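Local coordinates for protein Tube (PDB 1D2Z), which acts in the Toll receptor pathway that sets embryonic dorsoventral polarity, recruiting the kinase Pelle to the plasma membrane and activating it through protein-protein interaction, at residues R33-I38 against Q89-E94; G108-L113 against D124-D129; P136-P139 against A145-S148; Q116-S121 against D141-L146. All blocks are in the same frame, centred on the assembly; numbering follows the deposited sequence.

Contact 1 comes first along the chain and closes a loop of 50 residues, bringing helix 31-38 against helix 87-96. Contact 2 follows in series and closes a much shorter loop between helix 107-116 and helix 120-130. The two meet chiefly through Leu-35, which packs on Leu-110 and Leu-113, so together they tie four helices of the death-domain bundle. Contact 4 crosses contact 2: it starts at the bend between the latter's helices and ends in the C-terminal tail. Contact 3 closes a small loop within that tail and ends on the same residues, Ala-145 and Leu-146, as contact 4. The salt bridge from Asp-124 to Arg-138 joins contacts 2 and 3.

Contact 1: R33-I38 against Q89-E94; sequences RKLMSI and QMMIDE
Met-91 of helix 87-96 meets two consecutive residues of helix 31-38, touching each with a different part of its side chain. Its CG lies 3.6 Å from the sulfur SD of Met-36, and its terminal CE reaches 3.7 Å to CD2 of Leu-35. The two methionine chains slide past one another in opposite directions, whereas Leu-35 and Met-91 cross at roughly a right angle. No hydrogen bond joins the segments; all three residues are buried, and the contact is wholly apolar.

The torsions explain the split. Met-36 is extended, with chi2 at 169°, and lays its shaft beside the base of Met-91. Met-91 instead bends at both chi2 (-85°) and chi3 (-76°), which turns its methyl group aside to Leu-35. A long, flexible, unbranched chain suits such a place, since it can adapt its shape to two different neighbours at once. The nearest CA atoms of the two segments, those of Met-36 and Met-91, are 7.5 Å apart.

Further out, helix 68-80 packs on Met-36 through Asp-70 and Val-71. Leu-35 continues the core of the death domain's six-helix bundle toward Leu-26 of helix 16-27 and Leu-110, Leu-113 and Leu-114 of helix 107-116.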
loop_
_atom_site.group_PDB
_atom_site.type_symbol
_atom_site.label_atom_id
_atom_site.label_comp_id
_atom_site.label_asym_id
_atom_site.label_seq_id
_atom_site.Cartn_x
_atom_site.Cartn_y
_atom_site.Cartn_z
ATOM N N ARG B 33 3.740 6.677 7.714
ATOM C CA ARG B 33 4.172 8.071 7.625
ATOM C C ARG B 33 3.365 8.823 6.574
ATOM O O ARG B 33 2.962 9.966 6.789
ATOM C CB ARG B 33 5.667 8.173 7.295
ATOM C CG ARG B 33 6.580 7.591 8.349
ATOM C CD ARG B 33 8.019 8.051 8.159
ATOM N NE ARG B 33 8.922 7.330 9.049
ATOM C CZ ARG B 33 9.928 6.565 8.634
ATOM N NH1 ARG B 33 10.177 6.430 7.337
ATOM N NH2 ARG B 33 10.650 5.884 9.517
ATOM N N LYS B 34 3.115 8.170 5.442
ATOM C CA LYS B 34 2.357 8.785 4.359
ATOM C C LYS B 34 0.923 9.082 4.789
ATOM O O LYS B 34 0.383 10.146 4.483
ATOM C CB LYS B 34 2.368 7.886 3.126
ATOM C CG LYS B 34 3.763 7.554 2.621
ATOM C CD LYS B 34 3.699 6.673 1.387
ATOM C CE LYS B 34 5.082 6.247 0.952
ATOM N NZ LYS B 34 5.047 5.527 -0.347
ATOM N N LEU B 35 0.302 8.136 5.489
ATOM C CA LEU B 35 -1.065 8.324 5.969
ATOM C C LEU B 35 -1.111 9.433 7.023
ATOM O O LEU B 35 -1.909 10.364 6.920
ATOM C CB LEU B 35 -1.611 7.020 6.569
ATOM C CG LEU B 35 -2.918 7.087 7.376
ATOM C CD1 LEU B 35 -4.077 7.560 6.509
ATOM C CD2 LEU B 35 -3.222 5.720 7.969
ATOM N N MET B 36 -0.225 9.340 8.011
ATOM C CA MET B 36 -0.184 10.309 9.104
ATOM C C MET B 36 -0.001 11.740 8.633
ATOM O O MET B 36 -0.636 12.657 9.159
ATOM C CB MET B 36 0.914 9.949 10.103
ATOM C CG MET B 36 0.904 10.793 11.374
ATOM S SD MET B 36 2.003 10.146 12.636
ATOM C CE MET B 36 1.729 11.343 13.960
ATOM N N SER B 37 0.823 11.909 7.604
ATOM C CA SER B 37 1.128 13.220 7.043
ATOM C C SER B 37 -0.022 13.908 6.327
ATOM O O SER B 37 -0.037 15.132 6.230
ATOM C CB SER B 37 2.322 13.115 6.091
ATOM O OG SER B 37 3.499 12.774 6.804
ATOM N N ILE B 38 -0.973 13.133 5.809
ATOM C CA ILE B 38 -2.091 13.724 5.085
ATOM C C ILE B 38 -3.416 13.817 5.835
ATOM O O ILE B 38 -4.408 14.271 5.270
ATOM C CB ILE B 38 -2.322 13.042 3.719
ATOM C CG1 ILE B 38 -2.840 11.615 3.906
ATOM C CG2 ILE B 38 -1.017 13.043 2.913
ATOM C CD1 ILE B 38 -3.566 11.069 2.682
ATOM N N GLN B 89 1.162 0.827 14.576
ATOM C CA GLN B 89 0.321 0.558 15.741
ATOM C C GLN B 89 0.361 1.769 16.673
ATOM O O GLN B 89 -0.678 2.247 17.135
ATOM C CB GLN B 89 0.826 -0.690 16.462
ATOM C CG GLN B 89 0.025 -1.109 17.683
ATOM C CD GLN B 89 0.433 -2.481 18.184
ATOM O OE1 GLN B 89 -0.378 -3.408 18.214
ATOM N NE2 GLN B 89 1.697 -2.622 18.566
ATOM N N MET B 90 1.563 2.289 16.915
ATOM C CA MET B 90 1.720 3.459 17.773
ATOM C C MET B 90 1.052 4.673 17.143
ATOM O O MET B 90 0.436 5.478 17.839
ATOM C CB MET B 90 3.196 3.748 18.041
ATOM C CG MET B 90 3.860 2.729 18.952
ATOM S SD MET B 90 5.611 3.065 19.213
ATOM C CE MET B 90 5.561 4.796 19.502
ATOM N N MET B 91 1.158 4.787 15.819
ATOM C CA MET B 91 0.549 5.901 15.099
ATOM C C MET B 91 -0.971 5.881 15.268
ATOM O O MET B 91 -1.580 6.904 15.563
ATOM C CB MET B 91 0.918 5.838 13.610
ATOM C CG MET B 91 0.309 6.940 12.753
ATOM S SD MET B 91 -1.368 6.580 12.181
ATOM C CE MET B 91 -1.021 5.427 10.891
ATOM N N ILE B 92 -1.567 4.708 15.090
ATOM C CA ILE B 92 -3.011 4.564 15.220
ATOM C C ILE B 92 -3.472 4.754 16.669
ATOM O O ILE B 92 -4.484 5.403 16.901
ATOM C CB ILE B 92 -3.493 3.213 14.619
ATOM C CG1 ILE B 92 -3.192 3.202 13.113
ATOM C CG2 ILE B 92 -4.991 3.016 14.853
ATOM C CD1 ILE B 92 -3.382 1.873 12.437
ATOM N N ASP B 93 -2.700 4.248 17.637
ATOM C CA ASP B 93 -3.047 4.404 19.056
ATOM C C ASP B 93 -3.184 5.886 19.402
ATOM O O ASP B 93 -4.070 6.283 20.160
ATOM C CB ASP B 93 -1.983 3.778 19.968
ATOM C CG ASP B 93 -2.011 2.265 19.962
ATOM O OD1 ASP B 93 -3.064 1.666 19.660
ATOM O OD2 ASP B 93 -0.966 1.664 20.277
ATOM N N GLU B 94 -2.294 6.696 18.840
ATOM C CA GLU B 94 -2.309 8.133 19.062
ATOM C C GLU B 94 -3.478 8.790 18.321
ATOM O O GLU B 94 -4.195 9.613 18.884
ATOM C CB GLU B 94 -0.982 8.740 18.589
ATOM C CG GLU B 94 -0.873 10.256 18.732
ATOM C CD GLU B 94 -0.793 10.717 20.181
ATOM O OE1 GLU B 94 -0.081 10.073 20.986
ATOM O OE2 GLU B 94 -1.437 11.735 20.510
#

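Contact 2: G108-L113 against D124-D129; sequences GVLLQL and DFVALD
Apolar packing carries this contact: Val-126 of helix 120-130 sets one methyl against each of two successive leucines of helix 107-116. Its CG2 lies 3.9 Å from CD2 of Leu-110, and its CG1 faces the CB of Leu-111 at 4.1 Å. With chi1 at 169°, the valine puts CG1 opposite its own backbone N and CG2 beside it, and this spreads the fork over both neighbours. A beta-branched residue fits here because it offers two rigid methyls close to its helix. Leu-111 also extends CD1 to within 4.5 Å of CB of Ala-127, whose small side chain takes little room at the interface. The helix axes approach to 9.7 Å and run broadly antiparallel but well inclined, with 141° between their N-to-C directions.

Hydrogen bonds act within the segments and not between them. Gln-112 NE2 bonds to Gly-108 O at 3.1 Å from above the carbonyl plane, on the face opposite to the one used by Gln-112 N. NE2 also bonds to Cys-48 O and OE1 accepts from Leu-54 N, tying helix 107-116 to helix 45-49 and the loop after it.

In the six-helix bundle of the death domain, Leu-110 also packs on Leu-22 of helix 16-27, against which Phe-125 rests too.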
loop_
_atom_site.group_PDB
_atom_site.type_symbol
_atom_site.label_atom_id
_atom_site.label_comp_id
_atom_site.label_asym_id
_atom_site.label_seq_id
_atom_site.Cartn_x
_atom_site.Cartn_y
_atom_site.Cartn_z
ATOM N N GLY B 108 -14.425 4.811 7.843
ATOM C CA GLY B 108 -14.740 5.445 6.570
ATOM C C GLY B 108 -13.743 6.537 6.227
ATOM O O GLY B 108 -13.352 6.682 5.071
ATOM N N VAL B 109 -13.346 7.315 7.234
ATOM C CA VAL B 109 -12.365 8.374 7.048
ATOM C C VAL B 109 -11.005 7.743 6.752
ATOM O O VAL B 109 -10.277 8.215 5.883
ATOM C CB VAL B 109 -12.285 9.296 8.288
ATOM C CG1 VAL B 109 -11.004 10.115 8.270
ATOM C CG2 VAL B 109 -13.489 10.227 8.314
ATOM N N LEU B 110 -10.684 6.657 7.453
ATOM C CA LEU B 110 -9.416 5.960 7.239
ATOM C C LEU B 110 -9.331 5.435 5.806
ATOM O O LEU B 110 -8.341 5.666 5.116
ATOM C CB LEU B 110 -9.261 4.797 8.219
ATOM C CG LEU B 110 -8.168 3.767 7.891
ATOM C CD1 LEU B 110 -6.787 4.380 8.082
ATOM C CD2 LEU B 110 -8.336 2.532 8.771
ATOM N N LEU B 111 -10.388 4.759 5.358
ATOM C CA LEU B 111 -10.427 4.194 4.012
ATOM C C LEU B 111 -10.172 5.245 2.936
ATOM O O LEU B 111 -9.334 5.046 2.063
ATOM C CB LEU B 111 -11.765 3.493 3.748
ATOM C CG LEU B 111 -11.963 2.979 2.314
ATOM C CD1 LEU B 111 -10.884 1.964 1.982
ATOM C CD2 LEU B 111 -13.350 2.360 2.134
ATOM N N GLN B 112 -10.880 6.366 3.015
ATOM C CA GLN B 112 -10.721 7.431 2.033
ATOM C C GLN B 112 -9.333 8.073 2.071
ATOM O O GLN B 112 -8.788 8.428 1.026
ATOM C CB GLN B 112 -11.829 8.468 2.191
ATOM C CG GLN B 112 -13.174 7.932 1.741
ATOM C CD GLN B 112 -14.317 8.866 2.056
ATOM O OE1 GLN B 112 -14.733 9.664 1.215
ATOM N NE2 GLN B 112 -14.848 8.761 3.269
ATOM N N LEU B 113 -8.753 8.204 3.264
ATOM C CA LEU B 113 -7.403 8.763 3.379
ATOM C C LEU B 113 -6.381 7.763 2.822
ATOM O O LEU B 113 -5.414 8.161 2.182
ATOM C CB LEU B 113 -7.067 9.141 4.827
ATOM C CG LEU B 113 -7.826 10.352 5.397
ATOM C CD1 LEU B 113 -7.400 10.609 6.828
ATOM C CD2 LEU B 113 -7.563 11.594 4.545
ATOM N N ASP B 124 -7.490 -1.910 0.487
ATOM C CA ASP B 124 -8.188 -3.138 0.070
ATOM C C ASP B 124 -8.548 -3.978 1.293
ATOM O O ASP B 124 -9.619 -4.590 1.354
ATOM C CB ASP B 124 -7.322 -3.981 -0.884
ATOM C CG ASP B 124 -7.099 -3.313 -2.235
ATOM O OD1 ASP B 124 -7.749 -2.284 -2.524
ATOM O OD2 ASP B 124 -6.258 -3.812 -3.009
ATOM N N PHE B 125 -7.634 -4.006 2.259
ATOM C CA PHE B 125 -7.836 -4.750 3.496
ATOM C C PHE B 125 -8.999 -4.151 4.286
ATOM O O PHE B 125 -9.863 -4.877 4.772
ATOM C CB PHE B 125 -6.565 -4.729 4.346
ATOM C CG PHE B 125 -6.740 -5.349 5.709
ATOM C CD1 PHE B 125 -6.812 -6.733 5.854
ATOM C CD2 PHE B 125 -6.854 -4.549 6.840
ATOM C CE1 PHE B 125 -6.998 -7.312 7.113
ATOM C CE2 PHE B 125 -7.037 -5.117 8.100
ATOM C CZ PHE B 125 -7.110 -6.501 8.236
ATOM N N VAL B 126 -9.013 -2.831 4.422
ATOM C CA VAL B 126 -10.080 -2.157 5.152
ATOM C C VAL B 126 -11.430 -2.334 4.454
ATOM O O VAL B 126 -12.451 -2.556 5.111
ATOM C CB VAL B 126 -9.768 -0.649 5.350
ATOM C CG1 VAL B 126 -11.000 0.095 5.868
ATOM C CG2 VAL B 126 -8.597 -0.481 6.334
ATOM N N ALA B 127 -11.431 -2.261 3.126
ATOM C CA ALA B 127 -12.670 -2.412 2.362
ATOM C C ALA B 127 -13.259 -3.814 2.495
ATOM O O ALA B 127 -14.434 -3.975 2.827
ATOM C CB ALA B 127 -12.433 -2.081 0.894
ATOM N N LEU B 128 -12.428 -4.822 2.259
ATOM C CA LEU B 128 -12.868 -6.209 2.330
ATOM C C LEU B 128 -13.120 -6.716 3.750
ATOM O O LEU B 128 -14.260 -7.007 4.123
ATOM C CB LEU B 128 -11.852 -7.112 1.631
ATOM C CG LEU B 128 -11.696 -6.911 0.124
ATOM C CD1 LEU B 128 -10.481 -7.667 -0.392
ATOM C CD2 LEU B 128 -12.963 -7.376 -0.580
ATOM N N ASP B 129 -12.056 -6.780 4.544
ATOM C CA ASP B 129 -12.126 -7.285 5.911
ATOM C C ASP B 129 -13.002 -6.499 6.890
ATOM O O ASP B 129 -13.768 -7.094 7.645
ATOM C CB ASP B 129 -10.709 -7.437 6.477
ATOM C CG ASP B 129 -10.665 -8.304 7.723
ATOM O OD1 ASP B 129 -10.846 -7.764 8.835
ATOM O OD2 ASP B 129 -10.435 -9.523 7.586
#

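Contact 3: P136-P139 against A145-S148; sequences PARP and ALIS
This is a loop-to-loop contact in the C-terminal tail of the death domain, where the chain beyond helix 120-130 turns back and two irregular segments meet through a water bridge and a few van der Waals touches. Neither segment is helix or strand, and no direct hydrogen bond joins them. The CA atoms of Pro-139 and Ala-145 come within 5.2 Å of each other.

Arg-138 lends its aliphatic part to the contact. Its CG lies 4.2 Å from CD2 of Leu-146, the two side chains crossing at about a right angle. A bend at chi2 (-58°) turns the chain so that the guanidinium group heads toward helix 120-130 and the Pelle chain. There NH2 forms a salt bridge with Asp-124, while NH1 bonds to Gly-144 O and to Tyr-73 O of the Pelle chain. An arginine suits this junction because its methylene shaft can pack on apolar atoms while several N-H groups reach separate acceptors. Ile-147 packs on Leu-83 of the Pelle chain, so the tail takes part directly in the complex.

Proline suits position 139, where its ring restrains an extended backbone and also packs on Phe-120. Its carbonyl oxygen is pressed against the CB of Ala-145 at 3.1 Å, and alanine adds no further atoms at this tight spot. One water completes the link, donating to Pro-139 O at 2.7 Å and accepting from Leu-146 N at 3.0 Å.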
loop_
_atom_site.group_PDB
_atom_site.type_symbol
_atom_site.label_atom_id
_atom_site.label_comp_id
_atom_site.label_asym_id
_atom_site.label_seq_id
_atom_site.Cartn_x
_atom_site.Cartn_y
_atom_site.Cartn_z
ATOM N N PRO B 136 -11.474 -0.542 -3.518
ATOM C CA PRO B 136 -11.592 0.752 -4.203
ATOM C C PRO B 136 -10.973 0.751 -5.599
ATOM O O PRO B 136 -10.075 -0.040 -5.891
ATOM C CB PRO B 136 -10.858 1.713 -3.258
ATOM C CG PRO B 136 -9.843 0.826 -2.591
ATOM C CD PRO B 136 -10.659 -0.414 -2.297
ATOM N N ALA B 137 -11.477 1.633 -6.457
ATOM C CA ALA B 137 -10.989 1.760 -7.829
ATOM C C ALA B 137 -9.564 2.320 -7.862
ATOM O O ALA B 137 -9.162 3.090 -6.987
ATOM C CB ALA B 137 -11.929 2.658 -8.641
ATOM N N ARG B 138 -8.804 1.912 -8.872
ATOM C CA ARG B 138 -7.431 2.357 -9.050
ATOM C C ARG B 138 -7.353 3.508 -10.050
ATOM O O ARG B 138 -8.241 3.675 -10.888
ATOM C CB ARG B 138 -6.573 1.201 -9.580
ATOM C CG ARG B 138 -6.560 -0.034 -8.696
ATOM C CD ARG B 138 -6.063 0.318 -7.312
ATOM N NE ARG B 138 -5.922 -0.861 -6.470
ATOM C CZ ARG B 138 -4.800 -1.559 -6.344
ATOM N NH1 ARG B 138 -3.705 -1.198 -7.011
ATOM N NH2 ARG B 138 -4.774 -2.614 -5.535
ATOM N N PRO B 139 -6.300 4.337 -9.954
ATOM C CA PRO B 139 -6.136 5.460 -10.886
ATOM C C PRO B 139 -5.754 4.865 -12.246
ATOM O O PRO B 139 -5.426 3.675 -12.331
ATOM C CB PRO B 139 -4.953 6.231 -10.291
ATOM C CG PRO B 139 -4.981 5.863 -8.837
ATOM C CD PRO B 139 -5.293 4.398 -8.882
ATOM N N ALA B 145 -1.907 2.047 -10.655
ATOM C CA ALA B 145 -2.731 1.637 -11.788
ATOM C C ALA B 145 -2.448 0.230 -12.293
ATOM O O ALA B 145 -1.323 -0.271 -12.205
ATOM C CB ALA B 145 -2.569 2.628 -12.933
ATOM N N LEU B 146 -3.482 -0.381 -12.856
ATOM C CA LEU B 146 -3.389 -1.716 -13.425
ATOM C C LEU B 146 -2.773 -1.582 -14.815
ATOM O O LEU B 146 -2.707 -0.482 -15.376
ATOM C CB LEU B 146 -4.783 -2.339 -13.526
ATOM C CG LEU B 146 -5.624 -2.292 -12.247
ATOM C CD1 LEU B 146 -6.991 -2.915 -12.496
ATOM C CD2 LEU B 146 -4.898 -3.005 -11.112
ATOM N N ILE B 147 -2.288 -2.695 -15.352
ATOM C CA ILE B 147 -1.676 -2.706 -16.677
ATOM C C ILE B 147 -2.405 -3.740 -17.532
ATOM O O ILE B 147 -2.579 -4.889 -17.122
ATOM C CB ILE B 147 -0.169 -3.055 -16.594
ATOM C CG1 ILE B 147 0.534 -2.101 -15.621
ATOM C CG2 ILE B 147 0.475 -2.957 -17.974
ATOM C CD1 ILE B 147 2.000 -2.392 -15.408
ATOM N N SER B 148 -2.866 -3.318 -18.703
ATOM C CA SER B 148 -3.589 -4.211 -19.605
ATOM C C SER B 148 -2.652 -5.004 -20.508
ATOM O O SER B 148 -1.540 -4.566 -20.806
ATOM C CB SER B 148 -4.568 -3.413 -20.470
ATOM O OG SER B 148 -3.870 -2.540 -21.342
HETATM O O HOH W 1 -5.948 1.203 -13.346
#

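Contact 4: Q116-S121 against D141-L146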
loop_
_atom_site.group_PDB
_atom_site.type_symbol
_atom_site.label_atom_id
_atom_site.label_comp_id
_atom_site.label_asym_id
_atom_site.label_seq_id
_atom_site.Cartn_x
_atom_site.Cartn_y
_atom_site.Cartn_z
ATOM N N GLN B 116 -6.450 8.189 -0.885
ATOM C CA GLN B 116 -5.801 9.448 -1.265
ATOM C C GLN B 116 -4.273 9.309 -1.307
ATOM O O GLN B 116 -3.612 9.906 -2.158
ATOM C CB GLN B 116 -6.196 10.567 -0.287
ATOM C CG GLN B 116 -5.411 11.880 -0.462
ATOM C CD GLN B 116 -5.679 12.563 -1.793
ATOM O OE1 GLN B 116 -6.772 12.449 -2.365
ATOM N NE2 GLN B 116 -4.688 13.298 -2.287
ATOM N N ALA B 117 -3.718 8.525 -0.386
ATOM C CA ALA B 117 -2.269 8.312 -0.335
ATOM C C ALA B 117 -1.806 7.098 -1.157
ATOM O O ALA B 117 -0.628 6.724 -1.120
ATOM C CB ALA B 117 -1.814 8.172 1.117
ATOM N N GLU B 118 -2.740 6.490 -1.885
ATOM C CA GLU B 118 -2.476 5.314 -2.721
ATOM C C GLU B 118 -1.944 4.099 -1.959
ATOM O O GLU B 118 -1.179 3.294 -2.503
ATOM C CB GLU B 118 -1.547 5.661 -3.893
ATOM C CG GLU B 118 -2.104 6.755 -4.802
ATOM C CD GLU B 118 -1.394 6.860 -6.148
ATOM O OE1 GLU B 118 -0.164 6.644 -6.223
ATOM O OE2 GLU B 118 -2.078 7.176 -7.138
ATOM N N LEU B 119 -2.365 3.977 -0.702
ATOM C CA LEU B 119 -1.978 2.859 0.159
ATOM C C LEU B 119 -3.042 1.786 -0.091
ATOM O O LEU B 119 -3.862 1.472 0.778
ATOM C CB LEU B 119 -1.971 3.316 1.626
ATOM C CG LEU B 119 -1.102 4.562 1.901
ATOM C CD1 LEU B 119 -1.165 4.953 3.378
ATOM C CD2 LEU B 119 0.351 4.311 1.479
ATOM N N PHE B 120 -3.015 1.235 -1.304
ATOM C CA PHE B 120 -3.997 0.245 -1.727
ATOM C C PHE B 120 -4.027 -1.087 -1.008
ATOM O O PHE B 120 -5.092 -1.690 -0.886
ATOM C CB PHE B 120 -3.967 0.078 -3.247
ATOM C CG PHE B 120 -4.516 1.273 -3.981
ATOM C CD1 PHE B 120 -5.874 1.568 -3.927
ATOM C CD2 PHE B 120 -3.671 2.131 -4.672
ATOM C CE1 PHE B 120 -6.386 2.712 -4.549
ATOM C CE2 PHE B 120 -4.171 3.276 -5.297
ATOM C CZ PHE B 120 -5.528 3.566 -5.235
ATOM N N SER B 121 -2.887 -1.548 -0.508
ATOM C CA SER B 121 -2.853 -2.807 0.233
ATOM C C SER B 121 -3.664 -2.640 1.515
ATOM O O SER B 121 -4.448 -3.512 1.894
ATOM C CB SER B 121 -1.422 -3.191 0.583
ATOM O OG SER B 121 -0.997 -4.282 -0.199
ATOM N N ASP B 141 -3.276 6.188 -14.209
ATOM C CA ASP B 141 -1.833 6.339 -14.330
ATOM C C ASP B 141 -1.150 6.242 -12.973
ATOM O O ASP B 141 -1.793 6.360 -11.924
ATOM C CB ASP B 141 -1.485 7.689 -14.974
ATOM C CG ASP B 141 -1.970 7.800 -16.414
ATOM O OD1 ASP B 141 -1.627 6.918 -17.235
ATOM O OD2 ASP B 141 -2.682 8.780 -16.730
ATOM N N GLY B 142 0.164 6.047 -13.005
ATOM C CA GLY B 142 0.929 5.953 -11.780
ATOM C C GLY B 142 1.150 4.537 -11.280
ATOM O O GLY B 142 0.628 3.576 -11.849
ATOM N N PRO B 143 1.890 4.392 -10.171
ATOM C CA PRO B 143 2.230 3.118 -9.526
ATOM C C PRO B 143 1.053 2.282 -9.022
ATOM O O PRO B 143 1.180 1.071 -8.868
ATOM C CB PRO B 143 3.168 3.548 -8.400
ATOM C CG PRO B 143 2.684 4.945 -8.066
ATOM C CD PRO B 143 2.459 5.530 -9.425
ATOM N N GLY B 144 -0.098 2.915 -8.796
ATOM C CA GLY B 144 -1.257 2.177 -8.321
ATOM C C GLY B 144 -2.175 1.656 -9.415
ATOM O O GLY B 144 -3.098 0.883 -9.146
ATOM N N ALA B 145 -1.907 2.047 -10.655
ATOM C CA ALA B 145 -2.731 1.637 -11.788
ATOM C C ALA B 145 -2.448 0.230 -12.293
ATOM O O ALA B 145 -1.323 -0.271 -12.205
ATOM C CB ALA B 145 -2.569 2.628 -12.933
ATOM N N LEU B 146 -3.482 -0.381 -12.856
ATOM C CA LEU B 146 -3.389 -1.716 -13.425
ATOM C C LEU B 146 -2.773 -1.582 -14.815
ATOM O O LEU B 146 -2.707 -0.482 -15.376
ATOM C CB LEU B 146 -4.783 -2.339 -13.526
ATOM C CG LEU B 146 -5.624 -2.292 -12.247
ATOM C CD1 LEU B 146 -6.991 -2.915 -12.496
ATOM C CD2 LEU B 146 -4.898 -3.005 -11.112
HETATM O O HOH W 2 -1.292 5.387 -9.263
#
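Two turns face each other here, and the CA of Glu-118 on one lies 6.5 Å from the CA of Gly-144 on the other, the nearest such pair. In 116-121 the chain leaves helix 107-116 through a Schellman motif: Leu-119 N bonds to Leu-114 O and Glu-118 N to Val-115 O, with Glu-118 at positive phi (60°) as the C-prime residue. Leu-119 then centres an inverse gamma turn and is the N-cap of helix 120-130. Opposite, Gly-142 to Ala-145 make a type I beta turn, closed by Ala-145 N to Gly-142 O at 3.2 Å. Pro-143 suits its second position, where phi near -60° is what the ring imposes, and Gly-142 adopts backbone angles that a residue with a CB would find jammed.

Among the side chains, Glu-118 stretches out beyond CG and crosses Pro-143 at about a right angle, its OE1 3.8 Å from the proline CG. Its other oxygen, OE2, receives a hydrogen bond of 2.9 Å from a water that also donates to Asp-141 O and accepts from Gly-144 N at 2.8 Å. One water thus joins the Glu-118 carboxylate to the carbonyl just ahead of the turn and to an N-H within it. Phe-120 brings CE2 to 4.3 Å from the CA of Gly-144, where a side chain would collide with the ring.

Pelle binds alongside: its Gln-72 bonds to Glu-118 O, and its His-75 to Pro-143 O. A helix-ending Schellman turn beside a tail beta turn thus forms part of the Tube surface in this death domain–death domain interface.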